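PDB 6MRO: methyl transferase from Methanosarcina acetivorans, which probably acts as an S-adenosylmethionine-dependent methyltransferase and binds calcium ions. Local coordinates for residues Val85-Val88 / Leu89-Asp92. The protein carries 1 engineered substitution. Sequence-based numbering, arbitrary orientation.
Sequences VGNV and LEMD. With SAH (S-adenosyl-L-homocysteine), chain B.
A chi1 of -166° sets the Asn87 amide opposite its own N and beside its carbonyl carbon, where OD1 meets the N-H of Leu89. Leu89 N donates to Asn87 OD1 over 2.9 Å from above the amide plane, 36° out of it, forming an Asx turn. The same oxygen accepts a second bond from the adenine, SAH N6 to Asn87 OD1 at 2.9 Å, so one side-chain acceptor ties the turn to the ligand. Asparagine suits the place because its short side chain carries an acceptor that can serve both donors.

Glu90 N bonds to Asn87 O at 2.9 Å, the i to i+3 pattern of a 3-10 turn, while Met91 N makes a weak 3.4 Å bond to Val88 O. The extended Glu90 side chain passes obliquely across Asn87, its OE1 3.6 Å from Asn87 CB, and its charge suits an exposed position. Buried Met91, long and unbranched, runs beside Val88 and brings CE 3.8 Å from Val88 CG1. Branched Val88 also sets CG2 against the adenine, 3.6 Å from SAH C2; like apolar Leu89, it packs on Phe120 of helix 114-127.

Val88 N completes the recognition with a nearly straight bond (174°) to SAH N1. Replacing Asn87 with an alanine removes OD1, and is likely to leave SAH N6 and Leu89 N without their shared acceptor. Following strand 82-85 of the Rossmann-like methyltransferase fold, the loop thus offers an acceptor to N6 and a donor to N1, complementary to adenine's Watson-Crick edge; guanine, with O6 and a protonated N1, would probably be disfavoured.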
loop_
_atom_site.group_PDB
_atom_site.type_symbol
_atom_site.label_atom_id
_atom_site.label_comp_id
_atom_site.label_asym_id
_atom_site.label_seq_id
_atom_site.Cartn_x
_atom_site.Cartn_y
_atom_site.Cartn_z
ATOM N N VAL A 85 5.578 13.927 -1.600
ATOM C CA VAL A 85 5.505 13.593 -3.014
ATOM C C VAL A 85 6.794 12.886 -3.392
ATOM O O VAL A 85 7.888 13.389 -3.107
ATOM C CB VAL A 85 5.304 14.858 -3.866
ATOM C CG1 VAL A 85 5.310 14.492 -5.342
ATOM C CG2 VAL A 85 4.000 15.571 -3.490
ATOM N N GLY A 86 6.679 11.740 -4.041
ATOM C CA GLY A 86 7.873 10.979 -4.359
ATOM C C GLY A 86 7.548 9.703 -5.101
ATOM O O GLY A 86 6.389 9.280 -5.200
ATOM N N ASN A 87 8.610 9.088 -5.611
ATOM C CA ASN A 87 8.542 7.878 -6.419
ATOM C C ASN A 87 9.083 6.712 -5.604
ATOM O O ASN A 87 10.236 6.743 -5.175
ATOM C CB ASN A 87 9.361 8.053 -7.696
ATOM C CG ASN A 87 9.066 7.001 -8.723
ATOM O OD1 ASN A 87 8.739 5.852 -8.398
ATOM N ND2 ASN A 87 9.189 7.383 -9.989
ATOM N N VAL A 88 8.260 5.681 -5.412
ATOM C CA VAL A 88 8.677 4.520 -4.631
ATOM C C VAL A 88 9.858 3.823 -5.296
ATOM O O VAL A 88 10.712 3.245 -4.617
ATOM C CB VAL A 88 7.475 3.574 -4.429
ATOM C CG1 VAL A 88 7.927 2.177 -3.980
ATOM C CG2 VAL A 88 6.518 4.186 -3.405
ATOM N N LEU A 89 9.950 3.898 -6.625
ATOM C CA LEU A 89 11.071 3.325 -7.357
ATOM C C LEU A 89 12.348 4.142 -7.211
ATOM O O LEU A 89 13.388 3.734 -7.745
ATOM C CB LEU A 89 10.713 3.181 -8.837
ATOM C CG LEU A 89 9.468 2.350 -9.164
ATOM C CD1 LEU A 89 9.254 2.278 -10.671
ATOM C CD2 LEU A 89 9.572 0.953 -8.570
ATOM N N GLU A 90 12.292 5.276 -6.503
ATOM C CA GLU A 90 13.456 6.120 -6.253
ATOM C C GLU A 90 13.602 6.473 -4.775
ATOM O O GLU A 90 14.345 7.403 -4.441
ATOM C CB GLU A 90 13.374 7.411 -7.072
ATOM C CG GLU A 90 13.466 7.227 -8.570
ATOM C CD GLU A 90 12.929 8.430 -9.317
ATOM O OE1 GLU A 90 12.580 9.432 -8.655
ATOM O OE2 GLU A 90 12.856 8.375 -10.564
ATOM N N MET A 91 12.911 5.772 -3.877
ATOM C CA MET A 91 12.881 6.255 -2.503
ATOM C C MET A 91 14.146 5.934 -1.723
ATOM O O MET A 91 14.228 6.292 -0.545
ATOM C CB MET A 91 11.654 5.714 -1.759
ATOM C CG MET A 91 11.588 4.218 -1.584
ATOM S SD MET A 91 10.068 3.821 -0.723
ATOM C CE MET A 91 10.079 2.032 -0.836
ATOM N N ASP A 92 15.142 5.393 -2.380
ATOM C CA ASP A 92 16.423 5.213 -1.724
ATOM C C ASP A 92 17.073 6.588 -1.554
ATOM O O ASP A 92 17.974 6.739 -0.785
ATOM C CB ASP A 92 17.300 4.282 -2.500
ATOM C CG ASP A 92 17.488 4.681 -3.904
ATOM O OD1 ASP A 92 16.602 5.186 -4.571
ATOM O OD2 ASP A 92 18.560 4.426 -4.402
HETATM N N SAH B . -3.199 3.675 -1.373
HETATM C CA SAH B . -4.221 4.631 -1.838
HETATM C CB SAH B . -4.080 4.878 -3.335
HETATM C CG SAH B . -4.046 3.597 -4.169
HETATM S SD SAH B . -4.072 3.891 -5.952
HETATM C C SAH B . -5.631 4.149 -1.532
HETATM O O SAH B . -5.827 3.009 -1.084
HETATM O OXT SAH B . -6.595 4.901 -1.743
HETATM C "C5'" SAH B . -2.284 3.714 -6.239
HETATM C "C4'" SAH B . -1.490 4.964 -5.853
HETATM O "O4'" SAH B . -0.112 4.736 -6.123
HETATM C "C3'" SAH B . -1.887 6.243 -6.588
HETATM O "O3'" SAH B . -2.182 7.228 -5.609
HETATM C "C2'" SAH B . -0.662 6.574 -7.428
HETATM O "O2'" SAH B . -0.428 7.962 -7.622
HETATM C "C1'" SAH B . 0.457 5.923 -6.633
HETATM N N9 SAH B . 1.650 5.548 -7.400
HETATM C C8 SAH B . 1.717 4.875 -8.601
HETATM N N7 SAH B . 3.013 4.696 -8.913
HETATM C C5 SAH B . 3.769 5.225 -7.920
HETATM C C6 SAH B . 5.143 5.327 -7.724
HETATM N N6 SAH B . 5.993 4.843 -8.620
HETATM N N1 SAH B . 5.614 5.939 -6.592
HETATM C C2 SAH B . 4.738 6.444 -5.649
HETATM N N3 SAH B . 3.377 6.359 -5.844
HETATM C C4 SAH B . 2.915 5.744 -6.959
#